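Local coordinates for PmoD (Methylocystis sp. ATCC 49242, PDB 6CPD), which binds copper through its periplasmic cupredoxin-like domain and probably serves copper handling in methane-oxidising bacteria, at residues N98-T110 with G116-G128. Residues are numbered along the deposited sequence; the frame is centred on the assembly and turned at random.
Sequences NFANNGHYIGLVT and GQQETAQFKFMVG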
loop_
_atom_site.group_PDB
_atom_site.type_symbol
_atom_site.label_atom_id
_atom_site.label_comp_id
_atom_site.label_asym_id
_atom_site.label_seq_id
_atom_site.Cartn_x
_atom_site.Cartn_y
_atom_site.Cartn_z
ATOM N N ASN B 98 20.066 7.769 -2.175
ATOM C CA ASN B 98 20.730 6.748 -2.963
ATOM C C ASN B 98 20.935 5.513 -2.107
ATOM O O ASN B 98 21.767 5.512 -1.205
ATOM C CB ASN B 98 22.073 7.249 -3.501
ATOM C CG ASN B 98 22.720 6.264 -4.470
ATOM O OD1 ASN B 98 22.418 6.262 -5.662
ATOM N ND2 ASN B 98 23.637 5.440 -3.959
ATOM N N PHE B 99 20.157 4.470 -2.381
ATOM C CA PHE B 99 20.367 3.189 -1.730
ATOM C C PHE B 99 21.472 2.470 -2.477
ATOM O O PHE B 99 21.251 1.956 -3.569
ATOM C CB PHE B 99 19.091 2.347 -1.707
ATOM C CG PHE B 99 18.037 2.863 -0.763
ATOM C CD1 PHE B 99 17.964 2.382 0.536
ATOM C CD2 PHE B 99 17.111 3.819 -1.175
ATOM C CE1 PHE B 99 16.996 2.849 1.413
ATOM C CE2 PHE B 99 16.141 4.299 -0.296
ATOM C CZ PHE B 99 16.088 3.805 1.005
ATOM N N ALA B 100 22.659 2.436 -1.884
ATOM C CA ALA B 100 23.813 1.809 -2.531
ATOM C C ALA B 100 23.782 0.289 -2.374
ATOM O O ALA B 100 24.447 -0.425 -3.121
ATOM C CB ALA B 100 25.108 2.370 -1.965
ATOM N N ASN B 101 23.000 -0.194 -1.407
ATOM C CA ASN B 101 23.003 -1.614 -1.061
ATOM C C ASN B 101 21.643 -2.284 -1.081
ATOM O O ASN B 101 20.669 -1.752 -0.560
ATOM C CB ASN B 101 23.612 -1.793 0.325
ATOM C CG ASN B 101 24.974 -1.152 0.438
ATOM O OD1 ASN B 101 25.113 -0.063 0.989
ATOM N ND2 ASN B 101 25.984 -1.812 -0.100
ATOM N N ASN B 102 21.582 -3.471 -1.665
ATOM C CA ASN B 102 20.397 -4.296 -1.530
ATOM C C ASN B 102 20.185 -4.710 -0.059
ATOM O O ASN B 102 21.140 -4.758 0.718
ATOM C CB ASN B 102 20.512 -5.517 -2.432
ATOM C CG ASN B 102 21.671 -6.416 -2.045
ATOM O OD1 ASN B 102 22.841 -6.046 -2.195
ATOM N ND2 ASN B 102 21.352 -7.611 -1.566
ATOM N N GLY B 103 18.942 -4.997 0.321
ATOM C CA GLY B 103 18.663 -5.503 1.654
ATOM C C GLY B 103 17.291 -5.102 2.171
ATOM O O GLY B 103 16.496 -4.511 1.434
ATOM N N HIS B 104 17.010 -5.453 3.428
ATOM C CA HIS B 104 15.748 -5.093 4.068
ATOM C C HIS B 104 15.913 -3.819 4.857
ATOM O O HIS B 104 16.918 -3.648 5.563
ATOM C CB HIS B 104 15.256 -6.181 5.031
ATOM C CG HIS B 104 14.890 -7.469 4.370
ATOM N ND1 HIS B 104 15.769 -8.525 4.257
ATOM C CD2 HIS B 104 13.729 -7.880 3.811
ATOM C CE1 HIS B 104 15.163 -9.531 3.653
ATOM N NE2 HIS B 104 13.926 -9.162 3.366
ATOM N N TYR B 105 14.907 -2.953 4.762
ATOM C CA TYR B 105 14.932 -1.669 5.432
ATOM C C TYR B 105 13.617 -1.451 6.156
ATOM O O TYR B 105 12.609 -2.105 5.860
ATOM C CB TYR B 105 15.183 -0.521 4.437
ATOM C CG TYR B 105 16.536 -0.599 3.789
ATOM C CD1 TYR B 105 16.738 -1.378 2.661
ATOM C CD2 TYR B 105 17.621 0.081 4.321
ATOM C CE1 TYR B 105 18.000 -1.466 2.065
ATOM C CE2 TYR B 105 18.871 0.001 3.737
ATOM C CZ TYR B 105 19.056 -0.766 2.610
ATOM O OH TYR B 105 20.315 -0.836 2.043
ATOM N N ILE B 106 13.633 -0.535 7.112
ATOM C CA ILE B 106 12.423 -0.167 7.820
ATOM C C ILE B 106 12.321 1.349 7.870
ATOM O O ILE B 106 13.260 2.014 8.310
ATOM C CB ILE B 106 12.403 -0.715 9.266
ATOM C CG1 ILE B 106 12.678 -2.225 9.289
ATOM C CG2 ILE B 106 11.078 -0.334 9.946
ATOM C CD1 ILE B 106 12.588 -2.864 10.653
ATOM N N GLY B 107 11.195 1.897 7.428
ATOM C CA GLY B 107 10.956 3.313 7.613
ATOM C C GLY B 107 10.190 3.470 8.913
ATOM O O GLY B 107 9.109 2.901 9.077
ATOM N N LEU B 108 10.773 4.204 9.855
ATOM C CA LEU B 108 10.122 4.482 11.129
ATOM C C LEU B 108 9.515 5.873 11.118
ATOM O O LEU B 108 10.247 6.861 11.080
ATOM C CB LEU B 108 11.111 4.378 12.285
ATOM C CG LEU B 108 11.801 3.036 12.435
ATOM C CD1 LEU B 108 12.887 3.108 13.507
ATOM C CD2 LEU B 108 10.754 2.013 12.785
ATOM N N VAL B 109 8.195 5.952 11.153
ATOM C CA VAL B 109 7.511 7.239 11.172
ATOM C C VAL B 109 7.033 7.500 12.589
ATOM O O VAL B 109 6.252 6.731 13.144
ATOM C CB VAL B 109 6.306 7.288 10.216
ATOM C CG1 VAL B 109 5.639 8.662 10.285
ATOM C CG2 VAL B 109 6.729 6.955 8.782
ATOM N N THR B 110 7.515 8.575 13.183
ATOM C CA THR B 110 7.145 8.881 14.547
ATOM C C THR B 110 6.313 10.150 14.587
ATOM O O THR B 110 6.750 11.195 14.113
ATOM C CB THR B 110 8.389 9.047 15.435
ATOM O OG1 THR B 110 9.236 7.902 15.279
ATOM C CG2 THR B 110 7.985 9.199 16.906
ATOM N N GLY B 116 1.571 15.265 23.758
ATOM C CA GLY B 116 2.992 15.049 23.964
ATOM C C GLY B 116 3.390 13.581 23.850
ATOM O O GLY B 116 4.559 13.220 24.004
ATOM N N GLN B 117 2.434 12.729 23.500
ATOM C CA GLN B 117 2.727 11.313 23.386
ATOM C C GLN B 117 3.212 10.971 21.986
ATOM O O GLN B 117 2.865 11.639 21.012
ATOM C CB GLN B 117 1.485 10.482 23.742
ATOM C CG GLN B 117 1.790 9.162 24.447
ATOM C CD GLN B 117 2.225 9.340 25.892
ATOM O OE1 GLN B 117 2.165 10.441 26.447
ATOM N NE2 GLN B 117 2.653 8.245 26.517
ATOM N N GLN B 118 4.041 9.938 21.899
ATOM C CA GLN B 118 4.638 9.572 20.624
ATOM C C GLN B 118 4.101 8.234 20.156
ATOM O O GLN B 118 3.943 7.306 20.945
ATOM C CB GLN B 118 6.162 9.538 20.719
ATOM C CG GLN B 118 6.774 10.910 20.917
ATOM C CD GLN B 118 8.240 10.943 20.572
ATOM O OE1 GLN B 118 8.682 11.767 19.772
ATOM N NE2 GLN B 118 9.005 10.029 21.157
ATOM N N GLU B 119 3.805 8.150 18.867
ATOM C CA GLU B 119 3.421 6.893 18.247
ATOM C C GLU B 119 4.355 6.636 17.083
ATOM O O GLU B 119 4.638 7.539 16.299
ATOM C CB GLU B 119 1.965 6.928 17.778
ATOM C CG GLU B 119 0.981 7.396 18.841
ATOM C CD GLU B 119 -0.474 7.299 18.406
ATOM O OE1 GLU B 119 -0.730 7.139 17.188
ATOM O OE2 GLU B 119 -1.366 7.382 19.288
ATOM N N THR B 120 4.875 5.419 16.985
ATOM C CA THR B 120 5.737 5.078 15.864
ATOM C C THR B 120 5.086 4.007 15.006
ATOM O O THR B 120 4.537 3.035 15.518
ATOM C CB THR B 120 7.139 4.619 16.339
ATOM O OG1 THR B 120 7.797 5.715 16.985
ATOM C CG2 THR B 120 8.006 4.176 15.154
ATOM N N ALA B 121 5.145 4.189 13.694
ATOM C CA ALA B 121 4.660 3.163 12.777
ATOM C C ALA B 121 5.813 2.745 11.893
ATOM O O ALA B 121 6.713 3.547 11.630
ATOM C CB ALA B 121 3.501 3.684 11.957
ATOM N N GLN B 122 5.797 1.490 11.446
ATOM C CA GLN B 122 6.884 0.935 10.648
ATOM C C GLN B 122 6.377 0.599 9.270
ATOM O O GLN B 122 5.273 0.060 9.135
ATOM C CB GLN B 122 7.471 -0.333 11.307
ATOM C CG GLN B 122 7.836 -0.175 12.778
ATOM C CD GLN B 122 8.361 -1.464 13.417
ATOM O OE1 GLN B 122 8.587 -2.467 12.735
ATOM N NE2 GLN B 122 8.570 -1.430 14.729
ATOM N N PHE B 123 7.113 0.994 8.240
ATOM C CA PHE B 123 6.862 0.369 6.955
ATOM C C PHE B 123 8.115 -0.372 6.537
ATOM O O PHE B 123 9.220 0.194 6.470
ATOM C CB PHE B 123 6.388 1.360 5.904
ATOM C CG PHE B 123 7.323 2.481 5.614
ATOM C CD1 PHE B 123 8.184 2.417 4.530
ATOM C CD2 PHE B 123 7.249 3.665 6.343
ATOM C CE1 PHE B 123 9.027 3.486 4.226
ATOM C CE2 PHE B 123 8.077 4.751 6.036
ATOM C CZ PHE B 123 8.967 4.657 4.975
ATOM N N LYS B 124 7.924 -1.655 6.265
ATOM C CA LYS B 124 9.040 -2.536 5.970
ATOM C C LYS B 124 9.126 -2.668 4.473
ATOM O O LYS B 124 8.104 -2.806 3.803
ATOM C CB LYS B 124 8.838 -3.892 6.634
ATOM C CG LYS B 124 8.737 -3.802 8.140
ATOM C CD LYS B 124 8.870 -5.162 8.782
ATOM C CE LYS B 124 8.901 -5.055 10.283
ATOM N NZ LYS B 124 9.236 -6.377 10.871
ATOM N N PHE B 125 10.334 -2.587 3.929
ATOM C CA PHE B 125 10.468 -2.729 2.489
ATOM C C PHE B 125 11.812 -3.329 2.147
ATOM O O PHE B 125 12.701 -3.436 2.990
ATOM C CB PHE B 125 10.285 -1.377 1.765
ATOM C CG PHE B 125 11.308 -0.323 2.125
ATOM C CD1 PHE B 125 11.162 0.445 3.269
ATOM C CD2 PHE B 125 12.401 -0.073 1.291
ATOM C CE1 PHE B 125 12.099 1.423 3.594
ATOM C CE2 PHE B 125 13.337 0.912 1.602
ATOM C CZ PHE B 125 13.182 1.664 2.745
ATOM N N MET B 126 11.973 -3.722 0.900
ATOM C CA MET B 126 13.287 -4.191 0.535
ATOM C C MET B 126 13.764 -3.580 -0.761
ATOM O O MET B 126 12.971 -3.189 -1.626
ATOM C CB MET B 126 13.296 -5.694 0.459
ATOM C CG MET B 126 12.534 -6.293 -0.669
ATOM S SD MET B 126 13.017 -8.024 -0.657
ATOM C CE MET B 126 14.795 -7.812 -0.612
ATOM N N VAL B 127 15.085 -3.493 -0.865
ATOM C CA VAL B 127 15.738 -2.956 -2.041
ATOM C C VAL B 127 16.471 -4.105 -2.698
ATOM O O VAL B 127 17.214 -4.831 -2.037
ATOM C CB VAL B 127 16.705 -1.816 -1.678
ATOM C CG1 VAL B 127 17.464 -1.340 -2.903
ATOM C CG2 VAL B 127 15.942 -0.672 -0.997
ATOM N N GLY B 128 16.237 -4.291 -3.991
ATOM C CA GLY B 128 16.930 -5.320 -4.743
ATOM C C GLY B 128 16.230 -6.662 -4.664
ATOM O O GLY B 128 16.724 -7.652 -5.217
#
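Phe123 lays its ring over Gly107, whose missing side chain leaves the hollow that the ring fills: Gly107 CA sits 3.7 Å from the ring centroid and only 17° off the normal, while Val109 CG2 closes one edge in the ring plane, 3.8 Å from Phe123 CE2. Phe125 repeats the move at the next hydrogen-bonded pair, two residues along, covering Tyr105 CB, which lies 3.4 Å from Phe125 CZ. In both phenylalanines CG stands between the backbone N and the carbonyl carbon (chi1 59° and 62°), a rotamer that swings each ring across the neighbouring strand. Phe99 arrives from the opposite direction, its CZ at the edge of the Phe125 ring and its CE1 above the centre of the Tyr105 ring; Val127 CG2 packs over one face of Phe99 and also touches Tyr105 CE1 (3.8 Å). Tyr105 OH bonds Asn101 O (2.8 Å). On the other face, Leu108 CD2 lies alongside Gln122 CG (3.6 Å), and the hydroxyls of Thr110 and Thr120 hydrogen-bond. Eight backbone hydrogen bonds in four antiparallel pairs fix this register. Met41 of the same chain and Met5 of the second subunit pack on Phe123, whose side chain is about 10 Å from a bound copper(I) ion: a twisted beta hairpin giving its aromatic face to the core of a cupredoxin-like beta sandwich.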